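Exodeoxyribonuclease III (Archaeoglobus fulgidus, PDB 2VOA) acts as an AP endonuclease of the exonuclease III family, probably cutting DNA at abasic sites with the help of magnesium or manganese ions. Local coordinates at residues A[7-12]-A[34-39]; A[30-35]-A[66-71]. The protein carries 1 engineered substitution. One frame throughout, in Å; residues are numbered along the deposited sequence.

Contact 1: residues A[7-12]-A[34-39]; sequences FNVNSI and QETKVE. With nucleotides of chain C.
N8 and Q34 pair in parallel where two strands of the DNase I-like α/β sandwich run out into active-site loops. The backbone brackets N8: Q34 N gives its hydrogen to F7 O, and Q34 O takes one from V9 N. Past the strand ends, S11 N reaches E35 O at 2.7 Å, almost in line with the carbonyl, and I12 N binds T36 O.

The side chain of N8 works in both directions. Its CG lies trans to the backbone N (chi1 179°), which presents the amide to E35: ND2 meets OE1 of E35 at 2.9 Å, within its own amide plane and on the anti lone pair, while the carboxylate stands 81° from that plane. The same ND2 also bonds D146 OD2. On the other branch, N8 OD1 accepts from N10 N at 3.1 Å, an Asx turn that bends the loop. E35, N8 and D146 are all predicted magnesium ligands, so this network probably helps to position the metal site. A leucine in place of N8 would probably leave E35 OE1 and D146 OD2 without their shared donor and release the turn at N10.

N10 splits its amide too. N10 OD1 accepts K37 NZ at 2.6 Å, the lysine chain being extended beyond CG, and N10 ND2 is shared between Y203 OH and the sugar O4' of DG3 of chain C, 3.2 Å from the latter. K37 NZ lies a long 3.7 Å from E35 OE2, a salt bridge within its own loop. At the DNA backbone, the hydroxyl of S11 donates to OP1 of DG4 of chain C, and one water donates both to S11 OG at 2.6 Å and to T36 O at 2.8 Å.

Contact 2: residues A[30-35]-A[66-71]; sequences ILCMQE and VAIASL
M33 lays its terminal methyl, CE, across two alanines of the antiparallel partner strand. Its chain bends at the last torsion (chi3 -89°), turning CE back over the neighbouring strand, where it sits 3.8 Å from CB of A69 and 4.0 Å from CB of A67. The short side chains of A67 and A69 probably allow CE to come this close on this face, which L31 shares through a looser approach to A69.

On the reverse face, I30 and I68 stand side by side and point the same way, CG2 against CG2 at 3.7 Å, a diagonal pairing. The other branch of I68, CG1, reaches SG of C32 at 4.2 Å. Q34 and V66 touch more distantly.

Between the faces, two hydrogen-bonded pairs, L31 with A69 and M33 with A67, each supply two N-H to O bonds; L31 N to A69 O is the shortest at 2.7 Å and nearly straight (171°).

Strand 30-34 is thus held between strand 63-70 and the parallel strand 2-8. The face of I30, C32, I68 and V66 packs on strands 91-96 and 99-105 of the second sheet, forming the sandwich core, while M33 touches V9 and A67 meets F43 on the other side.

Overall arrangement
From the N terminus, strand 2-8 leads through helix 16-26 to strand 30-34, a parallel β-α-β crossover that contact 1 closes at its C-terminal end. The chain then passes helix 45-49 and strand 54-60 and returns along strand 63-70, so contact 2 closes the next loop with an antiparallel pairing. The loops follow one another along the chain, and the contacts share Q34 and E35. Strand 30-34 uses both edges: F7 N probably bonds C32 O on one side while 66-71 occupies the other. Together they join three adjacent strands of one sheet, contact 2 within its body and contact 1 at the end that meets DNA.

Contact 1: residues A[7-12]-A[34-39]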
loop_
_atom_site.group_PDB
_atom_site.type_symbol
_atom_site.label_atom_id
_atom_site.label_comp_id
_atom_site.label_asym_id
_atom_site.label_seq_id
_atom_site.Cartn_x
_atom_site.Cartn_y
_atom_site.Cartn_z
ATOM N N PHE A 7 -15.180 -5.321 -15.102
ATOM C CA PHE A 7 -14.091 -5.533 -14.110
ATOM C C PHE A 7 -14.445 -4.900 -12.775
ATOM O O PHE A 7 -14.548 -3.675 -12.702
ATOM C CB PHE A 7 -12.794 -4.918 -14.683
ATOM C CG PHE A 7 -11.516 -5.219 -13.910
ATOM C CD1 PHE A 7 -11.411 -6.270 -12.999
ATOM C CD2 PHE A 7 -10.387 -4.432 -14.145
ATOM C CE1 PHE A 7 -10.197 -6.520 -12.324
ATOM C CE2 PHE A 7 -9.177 -4.667 -13.481
ATOM C CZ PHE A 7 -9.078 -5.715 -12.566
ATOM N N ASN A 8 -14.604 -5.738 -11.740
ATOM C CA ASN A 8 -14.712 -5.255 -10.364
ATOM C C ASN A 8 -13.290 -4.954 -9.892
ATOM O O ASN A 8 -12.455 -5.849 -9.802
ATOM C CB ASN A 8 -15.417 -6.304 -9.493
ATOM C CG ASN A 8 -15.524 -5.865 -8.060
ATOM O OD1 ASN A 8 -14.584 -5.270 -7.507
ATOM N ND2 ASN A 8 -16.673 -6.156 -7.442
ATOM N N VAL A 9 -13.014 -3.672 -9.657
ATOM C CA VAL A 9 -11.635 -3.209 -9.428
ATOM C C VAL A 9 -11.198 -3.173 -7.955
ATOM O O VAL A 9 -10.013 -2.962 -7.653
ATOM C CB VAL A 9 -11.398 -1.803 -10.087
ATOM C CG1 VAL A 9 -11.629 -1.864 -11.587
ATOM C CG2 VAL A 9 -12.290 -0.737 -9.433
ATOM N N ASN A 10 -12.143 -3.380 -7.042
ATOM C CA ASN A 10 -11.887 -3.256 -5.591
ATOM C C ASN A 10 -11.099 -1.984 -5.220
ATOM O O ASN A 10 -9.984 -2.048 -4.708
ATOM C CB ASN A 10 -11.269 -4.540 -4.976
ATOM C CG ASN A 10 -11.014 -4.407 -3.487
ATOM O OD1 ASN A 10 -11.785 -3.758 -2.782
ATOM N ND2 ASN A 10 -9.910 -4.979 -3.007
ATOM N N SER A 11 -11.719 -0.833 -5.504
ATOM C CA SER A 11 -11.185 0.533 -5.284
ATOM C C SER A 11 -10.314 0.999 -6.455
ATOM O O SER A 11 -9.135 0.583 -6.611
ATOM C CB SER A 11 -10.438 0.723 -3.953
ATOM O OG SER A 11 -10.092 2.103 -3.773
ATOM N N ILE A 12 -10.893 1.874 -7.270
ATOM C CA ILE A 12 -10.183 2.327 -8.471
ATOM C C ILE A 12 -8.871 3.042 -8.100
ATOM O O ILE A 12 -7.846 2.854 -8.774
ATOM C CB ILE A 12 -11.081 3.156 -9.436
ATOM C CG1 ILE A 12 -10.368 3.460 -10.767
ATOM C CG2 ILE A 12 -11.605 4.425 -8.766
ATOM C CD1 ILE A 12 -9.803 2.249 -11.507
ATOM N N GLN A 34 -16.830 -1.931 -11.500
ATOM C CA GLN A 34 -17.616 -1.908 -10.261
ATOM C C GLN A 34 -16.722 -1.836 -9.044
ATOM O O GLN A 34 -15.526 -2.172 -9.112
ATOM C CB GLN A 34 -18.504 -3.145 -10.160
ATOM C CG GLN A 34 -19.352 -3.392 -11.414
ATOM C CD GLN A 34 -18.568 -4.077 -12.477
ATOM O OE1 GLN A 34 -17.676 -4.895 -12.179
ATOM N NE2 GLN A 34 -18.861 -3.748 -13.720
ATOM N N GLU A 35 -17.330 -1.480 -7.913
ATOM C CA GLU A 35 -16.601 -1.241 -6.659
ATOM C C GLU A 35 -15.409 -0.301 -6.832
ATOM O O GLU A 35 -14.291 -0.577 -6.402
ATOM C CB GLU A 35 -16.235 -2.570 -5.958
ATOM C CG GLU A 35 -17.457 -3.161 -5.298
ATOM C CD GLU A 35 -17.142 -4.202 -4.241
ATOM O OE1 GLU A 35 -16.901 -5.371 -4.611
ATOM O OE2 GLU A 35 -17.200 -3.862 -3.027
ATOM N N THR A 36 -15.669 0.817 -7.509
ATOM C CA THR A 36 -14.699 1.916 -7.622
ATOM C C THR A 36 -14.385 2.548 -6.266
ATOM O O THR A 36 -13.279 3.092 -6.065
ATOM C CB THR A 36 -15.175 3.014 -8.610
ATOM O OG1 THR A 36 -16.435 3.522 -8.174
ATOM C CG2 THR A 36 -15.354 2.434 -10.019
ATOM N N LYS A 37 -15.363 2.511 -5.361
ATOM C CA LYS A 37 -15.186 2.941 -3.967
ATOM C C LYS A 37 -14.613 4.362 -3.864
ATOM O O LYS A 37 -13.604 4.646 -3.153
ATOM C CB LYS A 37 -14.339 1.931 -3.184
ATOM C CG LYS A 37 -14.984 0.571 -3.039
ATOM C CD LYS A 37 -14.060 -0.410 -2.340
ATOM C CE LYS A 37 -14.761 -1.757 -2.254
ATOM N NZ LYS A 37 -13.927 -2.795 -1.612
ATOM N N VAL A 38 -15.258 5.283 -4.577
ATOM C CA VAL A 38 -14.783 6.677 -4.567
ATOM C C VAL A 38 -15.929 7.645 -4.842
ATOM O O VAL A 38 -16.817 7.349 -5.640
ATOM C CB VAL A 38 -13.607 6.869 -5.592
ATOM C CG1 VAL A 38 -14.081 6.676 -7.036
ATOM C CG2 VAL A 38 -12.906 8.214 -5.388
ATOM N N GLU A 39 -15.930 8.785 -4.148
ATOM C CA GLU A 39 -16.909 9.815 -4.455
ATOM C C GLU A 39 -16.542 10.442 -5.794
ATOM O O GLU A 39 -15.353 10.510 -6.155
ATOM C CB GLU A 39 -16.997 10.867 -3.341
ATOM C CG GLU A 39 -15.682 11.524 -2.993
ATOM C CD GLU A 39 -14.889 10.786 -1.910
ATOM O OE1 GLU A 39 -14.454 9.626 -2.146
ATOM O OE2 GLU A 39 -14.664 11.410 -0.837
ATOM P P DG C 3 -5.326 -3.997 -1.541
ATOM O OP1 DG C 3 -4.921 -4.738 -2.758
ATOM O OP2 DG C 3 -4.303 -3.322 -0.686
ATOM O "O5'" DG C 3 -6.399 -2.885 -1.917
ATOM C "C5'" DG C 3 -6.867 -1.903 -1.015
ATOM C "C4'" DG C 3 -8.373 -1.880 -1.138
ATOM O "O4'" DG C 3 -8.931 -3.105 -0.595
ATOM C "C3'" DG C 3 -9.048 -0.754 -0.381
ATOM O "O3'" DG C 3 -9.080 0.399 -1.177
ATOM C "C2'" DG C 3 -10.444 -1.345 -0.184
ATOM C "C1'" DG C 3 -10.052 -2.754 0.212
ATOM N N9 DG C 3 -9.740 -2.970 1.637
ATOM C C8 DG C 3 -8.513 -3.271 2.187
ATOM N N7 DG C 3 -8.527 -3.419 3.482
ATOM C C5 DG C 3 -9.853 -3.203 3.836
ATOM C C6 DG C 3 -10.475 -3.235 5.118
ATOM O O6 DG C 3 -9.945 -3.478 6.212
ATOM N N1 DG C 3 -11.843 -2.952 5.042
ATOM C C2 DG C 3 -12.516 -2.688 3.866
ATOM N N2 DG C 3 -13.826 -2.435 3.972
ATOM N N3 DG C 3 -11.938 -2.652 2.654
ATOM C C4 DG C 3 -10.612 -2.928 2.710
ATOM P P DG C 4 -8.529 1.810 -0.647
ATOM O OP1 DG C 4 -8.343 2.666 -1.839
ATOM O OP2 DG C 4 -7.392 1.570 0.282
ATOM O "O5'" DG C 4 -9.738 2.404 0.209
ATOM C "C5'" DG C 4 -11.027 2.581 -0.398
ATOM C "C4'" DG C 4 -12.138 2.507 0.636
ATOM O "O4'" DG C 4 -12.140 1.204 1.246
ATOM C "C3'" DG C 4 -12.015 3.476 1.810
ATOM O "O3'" DG C 4 -12.543 4.726 1.434
ATOM C "C2'" DG C 4 -12.909 2.779 2.844
ATOM C "C1'" DG C 4 -12.519 1.316 2.614
ATOM N N9 DG C 4 -11.435 0.846 3.494
ATOM C C8 DG C 4 -10.127 0.555 3.159
ATOM N N7 DG C 4 -9.403 0.139 4.166
ATOM C C5 DG C 4 -10.279 0.160 5.269
ATOM C C6 DG C 4 -10.084 -0.172 6.647
ATOM O O6 DG C 4 -9.042 -0.566 7.207
ATOM N N1 DG C 4 -11.238 0.004 7.425
ATOM C C2 DG C 4 -12.455 0.432 6.916
ATOM N N2 DG C 4 -13.480 0.546 7.786
ATOM N N3 DG C 4 -12.645 0.745 5.632
ATOM C C4 DG C 4 -11.530 0.580 4.859
HETATM O O HOH W 1 -11.022 4.260 -4.935
#

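Contact 2: residues A[30-35]-A[66-71]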
loop_
_atom_site.group_PDB
_atom_site.type_symbol
_atom_site.label_atom_id
_atom_site.label_comp_id
_atom_site.label_asym_id
_atom_site.label_seq_id
_atom_site.Cartn_x
_atom_site.Cartn_y
_atom_site.Cartn_z
ATOM N N ILE A 30 -15.191 -0.514 -24.664
ATOM C CA ILE A 30 -15.974 -0.150 -23.483
ATOM C C ILE A 30 -15.452 -1.018 -22.327
ATOM O O ILE A 30 -15.311 -2.241 -22.502
ATOM C CB ILE A 30 -17.482 -0.480 -23.721
ATOM C CG1 ILE A 30 -18.053 0.412 -24.823
ATOM C CG2 ILE A 30 -18.263 -0.294 -22.433
ATOM C CD1 ILE A 30 -19.350 -0.045 -25.415
ATOM N N LEU A 31 -15.135 -0.397 -21.176
ATOM C CA LEU A 31 -14.824 -1.152 -19.933
ATOM C C LEU A 31 -15.751 -0.672 -18.835
ATOM O O LEU A 31 -15.663 0.503 -18.419
ATOM C CB LEU A 31 -13.367 -0.941 -19.487
ATOM C CG LEU A 31 -13.048 -1.531 -18.103
ATOM C CD1 LEU A 31 -13.098 -3.050 -18.113
ATOM C CD2 LEU A 31 -11.690 -1.032 -17.576
ATOM N N CYS A 32 -16.630 -1.573 -18.381
ATOM C CA CYS A 32 -17.478 -1.316 -17.200
ATOM C C CYS A 32 -16.724 -1.683 -15.929
ATOM O O CYS A 32 -16.129 -2.757 -15.862
ATOM C CB CYS A 32 -18.775 -2.121 -17.265
ATOM S SG CYS A 32 -19.766 -1.628 -18.664
ATOM N N MET A 33 -16.772 -0.829 -14.918
ATOM C CA MET A 33 -16.082 -1.131 -13.671
ATOM C C MET A 33 -17.051 -1.077 -12.500
ATOM O O MET A 33 -17.984 -0.276 -12.514
ATOM C CB MET A 33 -14.963 -0.102 -13.433
ATOM C CG MET A 33 -13.825 -0.211 -14.413
ATOM S SD MET A 33 -12.779 1.263 -14.405
ATOM C CE MET A 33 -13.628 2.277 -15.636
ATOM N N GLN A 34 -16.830 -1.931 -11.500
ATOM C CA GLN A 34 -17.616 -1.908 -10.261
ATOM C C GLN A 34 -16.722 -1.836 -9.044
ATOM O O GLN A 34 -15.526 -2.172 -9.112
ATOM C CB GLN A 34 -18.504 -3.145 -10.160
ATOM C CG GLN A 34 -19.352 -3.392 -11.414
ATOM C CD GLN A 34 -18.568 -4.077 -12.477
ATOM O OE1 GLN A 34 -17.676 -4.895 -12.179
ATOM N NE2 GLN A 34 -18.861 -3.748 -13.720
ATOM N N GLU A 35 -17.330 -1.480 -7.913
ATOM C CA GLU A 35 -16.601 -1.241 -6.659
ATOM C C GLU A 35 -15.409 -0.301 -6.832
ATOM O O GLU A 35 -14.291 -0.577 -6.402
ATOM C CB GLU A 35 -16.235 -2.570 -5.958
ATOM C CG GLU A 35 -17.457 -3.161 -5.298
ATOM C CD GLU A 35 -17.142 -4.202 -4.241
ATOM O OE1 GLU A 35 -16.901 -5.371 -4.611
ATOM O OE2 GLU A 35 -17.200 -3.862 -3.027
ATOM N N VAL A 66 -19.630 2.734 -9.460
ATOM C CA VAL A 66 -19.570 2.129 -10.802
ATOM C C VAL A 66 -19.043 3.186 -11.795
ATOM O O VAL A 66 -19.189 4.382 -11.571
ATOM C CB VAL A 66 -20.972 1.634 -11.264
ATOM C CG1 VAL A 66 -21.397 0.358 -10.510
ATOM C CG2 VAL A 66 -22.050 2.733 -11.135
ATOM N N ALA A 67 -18.422 2.743 -12.874
ATOM C CA ALA A 67 -17.881 3.673 -13.880
ATOM C C ALA A 67 -17.868 2.933 -15.210
ATOM O O ALA A 67 -17.919 1.684 -15.229
ATOM C CB ALA A 67 -16.471 4.114 -13.480
ATOM N N ILE A 68 -17.852 3.691 -16.317
ATOM C CA ILE A 68 -17.627 3.083 -17.637
ATOM C C ILE A 68 -16.568 3.933 -18.348
ATOM O O ILE A 68 -16.717 5.162 -18.449
ATOM C CB ILE A 68 -18.901 3.048 -18.513
ATOM C CG1 ILE A 68 -20.089 2.447 -17.755
ATOM C CG2 ILE A 68 -18.611 2.314 -19.878
ATOM C CD1 ILE A 68 -21.444 2.769 -18.446
ATOM N N ALA A 69 -15.492 3.271 -18.774
ATOM C CA ALA A 69 -14.463 3.892 -19.635
ATOM C C ALA A 69 -14.701 3.485 -21.097
ATOM O O ALA A 69 -15.114 2.341 -21.383
ATOM C CB ALA A 69 -13.071 3.481 -19.167
ATOM N N SER A 70 -14.475 4.415 -22.019
ATOM C CA SER A 70 -14.723 4.128 -23.426
ATOM C C SER A 70 -13.914 4.987 -24.375
ATOM O O SER A 70 -13.475 6.099 -24.023
ATOM C CB SER A 70 -16.224 4.242 -23.742
ATOM O OG SER A 70 -16.725 5.552 -23.480
ATOM N N LEU A 71 -13.694 4.463 -25.577
ATOM C CA LEU A 71 -12.985 5.215 -26.605
ATOM C C LEU A 71 -13.878 6.334 -27.160
ATOM O O LEU A 71 -13.414 7.447 -27.429
ATOM C CB LEU A 71 -12.513 4.270 -27.724
ATOM C CG LEU A 71 -11.462 3.239 -27.277
ATOM C CD1 LEU A 71 -11.203 2.226 -28.393
ATOM C CD2 LEU A 71 -10.154 3.904 -26.822
#